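Local structure of phenazine biosynthesis protein PhzF family (Enterococcus faecalis, 1S7J) at residues A48-E53 with L93-Q98; A131-K136 with V173-T178; L142-F147 with T190-L195. The protein belongs to the PhzF family of diaminopimelate-epimerase-like proteins and is probably an isomerase, although its substrate is not established. All coordinates share one frame; numbering follows the deposited sequence.

Contact 1: residues A48-E53 with L93-Q98; sequences AFTVKE and LHFTSQ
T50 and E53 of strand 48-53 meet F95 and T96 of segment 93-98 without a single backbone or side-chain hydrogen bond between the segments. The nearest CA atoms, those of E53 and T96, are 8.4 Å apart, too far for paired neighbours in a sheet. Both strands belong to the N-terminal part of the PhzF chain, whose fold is related to that of diaminopimelate epimerase, and each bonds to partners of its own: 48-53 to strands 19-25 and 56-62, and 93-97 to the hairpin partner 100-107. Taken from A48 onward, the first buried side chain to reach across is T50. Its OG1 lies 4.4 Å from F95 CE1, at the edge of the phenyl ring and near its plane, while its hydrogen bond goes to A58 O. F95 CB does not aim at strand 48-53; the ring reaches it by its length, and Y57, L102 and V104 also touch this side chain. Three residues on, at the exposed end of the strand, E53 extends beyond CG and crosses T96 at a slant. Carboxylate oxygen OE2 accepts a weak hydrogen bond from W29 NE1, while OE1 is the one nearer T96. In T96 the hydroxyl sits between backbone N and carbonyl carbon (chi1 65°), and this oxygen, rather than CG2, faces the glutamate: T96 OG1 is 4.1 Å from E53 OE1, beyond hydrogen-bonding length.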
loop_
_atom_site.group_PDB
_atom_site.type_symbol
_atom_site.label_atom_id
_atom_site.label_comp_id
_atom_site.label_asym_id
_atom_site.label_seq_id
_atom_site.Cartn_x
_atom_site.Cartn_y
_atom_site.Cartn_z
ATOM N N ALA A 48 0.164 -6.151 -11.515
ATOM C CA ALA A 48 -0.062 -7.481 -10.960
ATOM C C ALA A 48 -0.610 -8.466 -11.978
ATOM O O ALA A 48 -1.531 -8.158 -12.704
ATOM C CB ALA A 48 -1.004 -7.383 -9.766
ATOM N N PHE A 49 -0.002 -9.640 -12.040
ATOM C CA PHE A 49 -0.432 -10.698 -12.946
ATOM C C PHE A 49 -0.870 -11.876 -12.085
ATOM O O PHE A 49 -0.153 -12.270 -11.160
ATOM C CB PHE A 49 0.719 -11.135 -13.853
ATOM C CG PHE A 49 1.278 -10.038 -14.689
ATOM C CD1 PHE A 49 2.192 -9.134 -14.153
ATOM C CD2 PHE A 49 0.899 -9.893 -16.021
ATOM C CE1 PHE A 49 2.720 -8.105 -14.926
ATOM C CE2 PHE A 49 1.420 -8.867 -16.800
ATOM C CZ PHE A 49 2.336 -7.970 -16.245
ATOM N N THR A 50 -2.038 -12.443 -12.383
ATOM C CA THR A 50 -2.548 -13.568 -11.617
ATOM C C THR A 50 -3.122 -14.664 -12.506
ATOM O O THR A 50 -3.567 -14.399 -13.618
ATOM C CB THR A 50 -3.630 -13.099 -10.598
ATOM O OG1 THR A 50 -3.978 -14.177 -9.731
ATOM C CG2 THR A 50 -4.882 -12.619 -11.317
ATOM N N VAL A 51 -3.037 -15.908 -12.032
ATOM C CA VAL A 51 -3.580 -17.060 -12.762
ATOM C C VAL A 51 -4.158 -18.064 -11.758
ATOM O O VAL A 51 -3.479 -18.483 -10.810
ATOM C CB VAL A 51 -2.557 -17.750 -13.694
ATOM C CG1 VAL A 51 -3.144 -18.849 -14.564
ATOM C CG2 VAL A 51 -1.814 -16.771 -14.575
ATOM N N LYS A 52 -5.437 -18.405 -11.941
ATOM C CA LYS A 52 -6.115 -19.345 -11.059
ATOM C C LYS A 52 -5.424 -20.699 -11.098
ATOM O O LYS A 52 -5.324 -21.323 -12.154
ATOM C CB LYS A 52 -7.584 -19.505 -11.470
ATOM C CG LYS A 52 -8.443 -20.258 -10.450
ATOM C CD LYS A 52 -9.787 -20.643 -11.042
ATOM C CE LYS A 52 -10.688 -21.318 -10.024
ATOM N NZ LYS A 52 -11.200 -20.366 -8.996
ATOM N N GLU A 53 -4.891 -21.111 -9.949
ATOM C CA GLU A 53 -4.220 -22.397 -9.831
ATOM C C GLU A 53 -4.947 -23.238 -8.767
ATOM O O GLU A 53 -4.619 -23.200 -7.575
ATOM C CB GLU A 53 -2.733 -22.209 -9.506
ATOM C CG GLU A 53 -1.950 -21.607 -10.682
ATOM C CD GLU A 53 -0.450 -21.535 -10.443
ATOM O OE1 GLU A 53 -0.025 -21.465 -9.271
ATOM O OE2 GLU A 53 0.305 -21.542 -11.440
ATOM N N LEU A 93 -10.778 -14.336 -1.035
ATOM C CA LEU A 93 -9.904 -14.769 -2.123
ATOM C C LEU A 93 -8.553 -15.256 -1.538
ATOM O O LEU A 93 -7.998 -14.627 -0.634
ATOM C CB LEU A 93 -9.679 -13.585 -3.076
ATOM C CG LEU A 93 -9.952 -13.693 -4.583
ATOM C CD1 LEU A 93 -10.676 -14.979 -4.941
ATOM C CD2 LEU A 93 -10.747 -12.466 -5.029
ATOM N N HIS A 94 -8.047 -16.364 -2.059
ATOM C CA HIS A 94 -6.792 -16.924 -1.582
ATOM C C HIS A 94 -5.737 -16.907 -2.666
ATOM O O HIS A 94 -5.943 -17.461 -3.745
ATOM C CB HIS A 94 -7.013 -18.368 -1.091
ATOM C CG HIS A 94 -8.020 -18.478 0.013
ATOM N ND1 HIS A 94 -7.826 -17.903 1.256
ATOM C CD2 HIS A 94 -9.252 -19.034 0.042
ATOM C CE1 HIS A 94 -8.903 -18.097 1.998
ATOM N NE2 HIS A 94 -9.781 -18.776 1.293
ATOM N N PHE A 95 -4.605 -16.275 -2.390
ATOM C CA PHE A 95 -3.527 -16.189 -3.361
ATOM C C PHE A 95 -2.321 -17.008 -2.945
ATOM O O PHE A 95 -2.112 -17.255 -1.766
ATOM C CB PHE A 95 -3.098 -14.725 -3.543
ATOM C CG PHE A 95 -4.196 -13.821 -4.005
ATOM C CD1 PHE A 95 -4.540 -13.750 -5.360
ATOM C CD2 PHE A 95 -4.880 -13.026 -3.103
ATOM C CE1 PHE A 95 -5.555 -12.896 -5.801
ATOM C CE2 PHE A 95 -5.899 -12.165 -3.529
ATOM C CZ PHE A 95 -6.236 -12.104 -4.885
ATOM N N THR A 96 -1.520 -17.429 -3.931
ATOM C CA THR A 96 -0.314 -18.188 -3.657
ATOM C C THR A 96 0.947 -17.477 -4.185
ATOM O O THR A 96 1.552 -17.888 -5.153
ATOM C CB THR A 96 -0.373 -19.637 -4.176
ATOM O OG1 THR A 96 -0.448 -19.678 -5.607
ATOM C CG2 THR A 96 -1.575 -20.329 -3.605
ATOM N N SER A 97 1.328 -16.413 -3.493
ATOM C CA SER A 97 2.494 -15.635 -3.891
ATOM C C SER A 97 3.847 -16.273 -3.573
ATOM O O SER A 97 3.938 -17.427 -3.150
ATOM C CB SER A 97 2.434 -14.252 -3.268
ATOM O OG SER A 97 2.603 -14.293 -1.863
ATOM N N GLN A 98 4.917 -15.516 -3.851
ATOM C CA GLN A 98 6.245 -15.990 -3.566
ATOM C C GLN A 98 6.537 -15.735 -2.085
ATOM O O GLN A 98 7.419 -16.347 -1.504
ATOM C CB GLN A 98 7.299 -15.373 -4.533
ATOM C CG GLN A 98 7.493 -13.863 -4.460
ATOM C CD GLN A 98 8.622 -13.382 -5.375
ATOM O OE1 GLN A 98 8.722 -13.800 -6.531
ATOM N NE2 GLN A 98 9.491 -12.529 -4.835
#

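Contact 2: residues A131-K136 with V173-T178; sequences AALGTK and VGVIVT
L133 spans the gap between 131-136 and 173-178 alone, placing its two methyl groups against two valines of the strand. CD2 comes within 4.1 Å of V177 CG1, the two side chains reaching toward each other tip to tip. The other branch, CD1, stands 4.4 Å from V175 CG1. V175 and V177 are two positions apart on the strand, so their side chains emerge on the same face, and the forked leucine end can touch both. V177 contributes the methyl that lies anti to its own carbonyl carbon (chi1 -64°), whereas CG2 takes the position between N and C. The contact is wholly apolar and buried, and 9.2 Å still separates the CA atoms of L133 and V177, so side chains alone bridge the two backbones. This is helix-on-sheet packing: the last turn of helix 127-133 packs against one side of the sheet at strand 175-180, while I176 and T178 point to the other side and touch helix 207-218. Further out, F148 of strand 146-149 and L166 of helix 163-168 each touch both L133 and V175, adding apolar neighbours to the same cluster. The backbone just after L133 is set by a Schellman motif. G134, with phi at 79°, is its C-prime residue; T135 N bonds to E130 O and G134 N to A131 O, ending the helix directly after the leucine. A132, one residue earlier, packs on A165 and L166 of helix 163-168, and its backbone is hydrogen-bonded to D162.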
loop_
_atom_site.group_PDB
_atom_site.type_symbol
_atom_site.label_atom_id
_atom_site.label_comp_id
_atom_site.label_asym_id
_atom_site.label_seq_id
_atom_site.Cartn_x
_atom_site.Cartn_y
_atom_site.Cartn_z
ATOM N N ALA A 131 15.517 17.948 9.504
ATOM C CA ALA A 131 16.047 18.751 8.414
ATOM C C ALA A 131 15.431 18.327 7.082
ATOM O O ALA A 131 14.920 19.160 6.333
ATOM C CB ALA A 131 17.569 18.623 8.356
ATOM N N ALA A 132 15.512 17.023 6.789
ATOM C CA ALA A 132 14.972 16.472 5.550
ATOM C C ALA A 132 13.448 16.654 5.448
ATOM O O ALA A 132 12.918 16.880 4.364
ATOM C CB ALA A 132 15.343 15.001 5.428
ATOM N N LEU A 133 12.763 16.523 6.584
ATOM C CA LEU A 133 11.302 16.683 6.636
ATOM C C LEU A 133 10.896 18.136 6.564
ATOM O O LEU A 133 9.843 18.470 6.008
ATOM C CB LEU A 133 10.759 16.095 7.934
ATOM C CG LEU A 133 10.081 14.732 7.907
ATOM C CD1 LEU A 133 10.871 13.727 7.071
ATOM C CD2 LEU A 133 9.924 14.257 9.330
ATOM N N GLY A 134 11.706 18.992 7.176
ATOM C CA GLY A 134 11.414 20.404 7.200
ATOM C C GLY A 134 10.368 20.712 8.256
ATOM O O GLY A 134 9.532 21.608 8.077
ATOM N N THR A 135 10.407 19.976 9.363
ATOM C CA THR A 135 9.455 20.189 10.448
ATOM C C THR A 135 9.936 19.510 11.722
ATOM O O THR A 135 10.953 18.799 11.712
ATOM C CB THR A 135 8.046 19.645 10.070
ATOM O OG1 THR A 135 7.069 20.133 10.997
ATOM C CG2 THR A 135 8.047 18.107 10.071
ATOM N N LYS A 136 9.239 19.755 12.825
ATOM C CA LYS A 136 9.583 19.163 14.102
ATOM C C LYS A 136 9.017 17.749 14.265
ATOM O O LYS A 136 7.825 17.506 14.064
ATOM C CB LYS A 136 9.095 20.030 15.263
ATOM C CG LYS A 136 9.489 19.477 16.636
ATOM C CD LYS A 136 8.781 20.192 17.770
ATOM C CE LYS A 136 9.187 19.607 19.120
ATOM N NZ LYS A 136 8.467 20.258 20.254
ATOM N N VAL A 173 14.004 1.502 5.380
ATOM C CA VAL A 173 13.886 1.389 3.930
ATOM C C VAL A 173 13.168 2.641 3.463
ATOM O O VAL A 173 13.490 3.214 2.412
ATOM C CB VAL A 173 13.042 0.147 3.527
ATOM C CG1 VAL A 173 12.898 0.069 2.000
ATOM C CG2 VAL A 173 13.682 -1.122 4.072
ATOM N N GLY A 174 12.184 3.061 4.241
ATOM C CA GLY A 174 11.429 4.241 3.917
ATOM C C GLY A 174 11.271 5.130 5.121
ATOM O O GLY A 174 12.003 4.992 6.106
ATOM N N VAL A 175 10.322 6.044 5.054
ATOM C CA VAL A 175 10.052 6.972 6.136
ATOM C C VAL A 175 8.552 7.184 6.253
ATOM O O VAL A 175 7.866 7.434 5.253
ATOM C CB VAL A 175 10.743 8.342 5.888
ATOM C CG1 VAL A 175 10.299 9.360 6.931
ATOM C CG2 VAL A 175 12.259 8.179 5.907
ATOM N N ILE A 176 8.043 7.060 7.460
ATOM C CA ILE A 176 6.635 7.237 7.727
ATOM C C ILE A 176 6.473 8.438 8.611
ATOM O O ILE A 176 7.313 8.693 9.472
ATOM C CB ILE A 176 6.036 6.009 8.465
ATOM C CG1 ILE A 176 6.245 4.732 7.644
ATOM C CG2 ILE A 176 4.550 6.233 8.733
ATOM C CD1 ILE A 176 5.771 3.472 8.336
ATOM N N VAL A 177 5.429 9.216 8.366
ATOM C CA VAL A 177 5.130 10.392 9.151
ATOM C C VAL A 177 3.660 10.274 9.540
ATOM O O VAL A 177 2.824 9.896 8.709
ATOM C CB VAL A 177 5.394 11.711 8.347
ATOM C CG1 VAL A 177 6.884 11.838 8.013
ATOM C CG2 VAL A 177 4.579 11.729 7.069
ATOM N N THR A 178 3.344 10.587 10.787
ATOM C CA THR A 178 1.970 10.463 11.285
ATOM C C THR A 178 1.562 11.627 12.170
ATOM O O THR A 178 2.367 12.508 12.475
ATOM C CB THR A 178 1.804 9.180 12.137
ATOM O OG1 THR A 178 2.831 8.232 11.806
ATOM C CG2 THR A 178 0.470 8.559 11.885
#

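Contact 3: residues L142-F147 with T190-L195; sequences LGRDLF and TFFPKL
D145 and R144 meet the ring of F192 from the turn between strands 139-142 and 146-149, a hairpin whose second strand runs parallel to strand 175-180. F192 lies near the end of strand 186-192, just ahead of the 3-10 segment 193-194, and its side chain is about 9 Å from that of E46, the predicted active-site residue. D145 approaches the ring at its edge: OD2 lies near the ring plane, 3.4 Å from F192 CE2. The carboxylate is turned steeply against the phenyl group, their planes 79° apart. An anionic oxygen at an aromatic rim faces the positive side of the ring quadrupole, so the contact is probably mildly favourable, although no hydrogen bond is involved. The R144 side chain crosses that of F192 at about a right angle, and its NH2 comes up obliquely to the ring; the 4.0 Å between R144 NH2 and F192 CE2 is no stacked pairing. CB of R144 does not aim at the phenylalanine; bends at chi2 and chi3 fold the chain back and bring NH2 near the ring. The same fold sets the guanidinium beside its sequence neighbour, with D145 CG in the guanidinium plane at its edge. A salt bridge joins R144 NH2 to D145 OD1, 2.8 Å long but weak as a hydrogen bond because the angle at the hydrogen is only 130°. R144 NH1 bonds to S205 OG, and D145 OD2 receives a weak hydrogen bond from G174 N, giving the pair anchors on two further loops. The second NH2 interaction is straighter but longer, a weak bond at 165° with 3.3 Å between R144 NH2 and D145 OD2, the oxygen nearest F192 CE2.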
loop_
_atom_site.group_PDB
_atom_site.type_symbol
_atom_site.label_atom_id
_atom_site.label_comp_id
_atom_site.label_asym_id
_atom_site.label_seq_id
_atom_site.Cartn_x
_atom_site.Cartn_y
_atom_site.Cartn_z
ATOM N N LEU A 142 11.526 2.910 14.939
ATOM C CA LEU A 142 12.058 2.171 13.803
ATOM C C LEU A 142 11.395 0.799 13.649
ATOM O O LEU A 142 10.979 0.176 14.626
ATOM C CB LEU A 142 13.595 2.034 13.912
ATOM C CG LEU A 142 14.497 1.557 12.732
ATOM C CD1 LEU A 142 14.601 0.041 12.694
ATOM C CD2 LEU A 142 14.041 2.128 11.386
ATOM N N GLY A 143 11.229 0.407 12.406
ATOM C CA GLY A 143 10.643 -0.865 12.050
ATOM C C GLY A 143 11.278 -1.135 10.716
ATOM O O GLY A 143 12.520 -1.068 10.591
ATOM N N ARG A 144 10.490 -1.442 9.705
ATOM C CA ARG A 144 11.054 -1.652 8.390
ATOM C C ARG A 144 11.481 -0.253 7.916
ATOM O O ARG A 144 12.521 -0.085 7.267
ATOM C CB ARG A 144 10.022 -2.251 7.422
ATOM C CG ARG A 144 10.596 -2.602 6.049
ATOM C CD ARG A 144 9.927 -1.812 4.929
ATOM N NE ARG A 144 8.744 -2.489 4.403
ATOM C CZ ARG A 144 7.547 -1.921 4.205
ATOM N NH1 ARG A 144 6.571 -2.653 3.701
ATOM N NH2 ARG A 144 7.322 -0.659 4.527
ATOM N N ASP A 145 10.682 0.751 8.306
ATOM C CA ASP A 145 10.919 2.152 7.953
ATOM C C ASP A 145 11.022 3.027 9.174
ATOM O O ASP A 145 10.532 2.683 10.253
ATOM C CB ASP A 145 9.740 2.708 7.142
ATOM C CG ASP A 145 9.149 1.720 6.204
ATOM O OD1 ASP A 145 7.961 1.377 6.386
ATOM O OD2 ASP A 145 9.859 1.284 5.275
ATOM N N LEU A 146 11.621 4.201 8.999
ATOM C CA LEU A 146 11.717 5.161 10.076
ATOM C C LEU A 146 10.271 5.591 10.331
ATOM O O LEU A 146 9.460 5.600 9.405
ATOM C CB LEU A 146 12.605 6.329 9.681
ATOM C CG LEU A 146 14.087 5.988 9.871
ATOM C CD1 LEU A 146 14.979 6.926 9.061
ATOM C CD2 LEU A 146 14.423 6.029 11.367
ATOM N N PHE A 147 9.962 5.967 11.545
ATOM C CA PHE A 147 8.598 6.303 11.905
ATOM C C PHE A 147 8.574 7.567 12.758
ATOM O O PHE A 147 8.858 7.520 13.950
ATOM C CB PHE A 147 8.053 5.098 12.689
ATOM C CG PHE A 147 6.613 5.167 13.035
ATOM C CD1 PHE A 147 5.686 4.407 12.329
ATOM C CD2 PHE A 147 6.170 5.930 14.116
ATOM C CE1 PHE A 147 4.341 4.393 12.697
ATOM C CE2 PHE A 147 4.828 5.925 14.492
ATOM C CZ PHE A 147 3.911 5.154 13.777
ATOM N N THR A 190 3.861 8.188 3.284
ATOM C CA THR A 190 5.027 7.328 3.252
ATOM C C THR A 190 5.976 7.637 2.100
ATOM O O THR A 190 5.560 7.737 0.942
ATOM C CB THR A 190 4.611 5.811 3.246
ATOM O OG1 THR A 190 3.950 5.480 2.019
ATOM C CG2 THR A 190 3.674 5.521 4.418
ATOM N N PHE A 191 7.256 7.844 2.437
ATOM C CA PHE A 191 8.278 8.165 1.441
ATOM C C PHE A 191 9.281 7.030 1.304
ATOM O O PHE A 191 9.746 6.489 2.293
ATOM C CB PHE A 191 9.023 9.452 1.835
ATOM C CG PHE A 191 8.126 10.537 2.385
ATOM C CD1 PHE A 191 7.142 11.121 1.594
ATOM C CD2 PHE A 191 8.257 10.952 3.709
ATOM C CE1 PHE A 191 6.291 12.103 2.118
ATOM C CE2 PHE A 191 7.416 11.929 4.238
ATOM C CZ PHE A 191 6.430 12.506 3.438
ATOM N N PHE A 192 9.626 6.691 0.070
ATOM C CA PHE A 192 10.587 5.621 -0.189
ATOM C C PHE A 192 11.613 6.020 -1.262
ATOM O O PHE A 192 11.740 5.353 -2.290
ATOM C CB PHE A 192 9.854 4.345 -0.632
ATOM C CG PHE A 192 8.921 3.800 0.404
ATOM C CD1 PHE A 192 7.568 4.144 0.397
ATOM C CD2 PHE A 192 9.390 2.945 1.406
ATOM C CE1 PHE A 192 6.701 3.649 1.376
ATOM C CE2 PHE A 192 8.533 2.450 2.385
ATOM C CZ PHE A 192 7.187 2.799 2.372
ATOM N N PRO A 193 12.381 7.116 -1.018
ATOM C CA PRO A 193 13.383 7.564 -1.997
ATOM C C PRO A 193 14.502 6.554 -2.215
ATOM O O PRO A 193 15.123 6.527 -3.282
ATOM C CB PRO A 193 13.891 8.861 -1.384
ATOM C CG PRO A 193 13.759 8.612 0.076
ATOM C CD PRO A 193 12.403 7.968 0.176
ATOM N N LYS A 194 14.780 5.741 -1.195
ATOM C CA LYS A 194 15.818 4.720 -1.305
ATOM C C LYS A 194 15.429 3.700 -2.375
ATOM O O LYS A 194 16.290 3.017 -2.947
ATOM C CB LYS A 194 16.009 4.000 0.028
ATOM C CG LYS A 194 16.525 4.872 1.148
ATOM C CD LYS A 194 16.982 4.018 2.323
ATOM C CE LYS A 194 17.543 4.869 3.450
ATOM N NZ LYS A 194 18.105 4.033 4.555
ATOM N N LEU A 195 14.127 3.592 -2.618
ATOM C CA LEU A 195 13.579 2.657 -3.594
ATOM C C LEU A 195 13.047 3.326 -4.873
ATOM O O LEU A 195 12.212 2.749 -5.574
ATOM C CB LEU A 195 12.452 1.840 -2.943
ATOM C CG LEU A 195 12.751 0.517 -2.216
ATOM C CD1 LEU A 195 14.021 0.592 -1.399
ATOM C CD2 LEU A 195 11.558 0.158 -1.334
#

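Overall arrangement
From the N terminus, contact 1 closes first, bringing segment 93-98 back to strand 48-53 around a loop that contains helix 72-85. Its loop is complete before the others open. Contacts 2 and 3 then cross, their segments alternating in the order 131-136, 142-147, 173-178 and 190-195. Their centres are about 9 Å apart, and strand 175-180 joins them physically: I176 N lies 2.8 Å from L146 O, and V175 N 2.9 Å from F191 O, both probable hydrogen bonds. Contact 1, on the opposite side of the chain's centre, ties two strands of the N-terminal part; contacts 2 and 3 tie helix 127-133 and the 142-146 hairpin turn to strands 175-180 and 186-192.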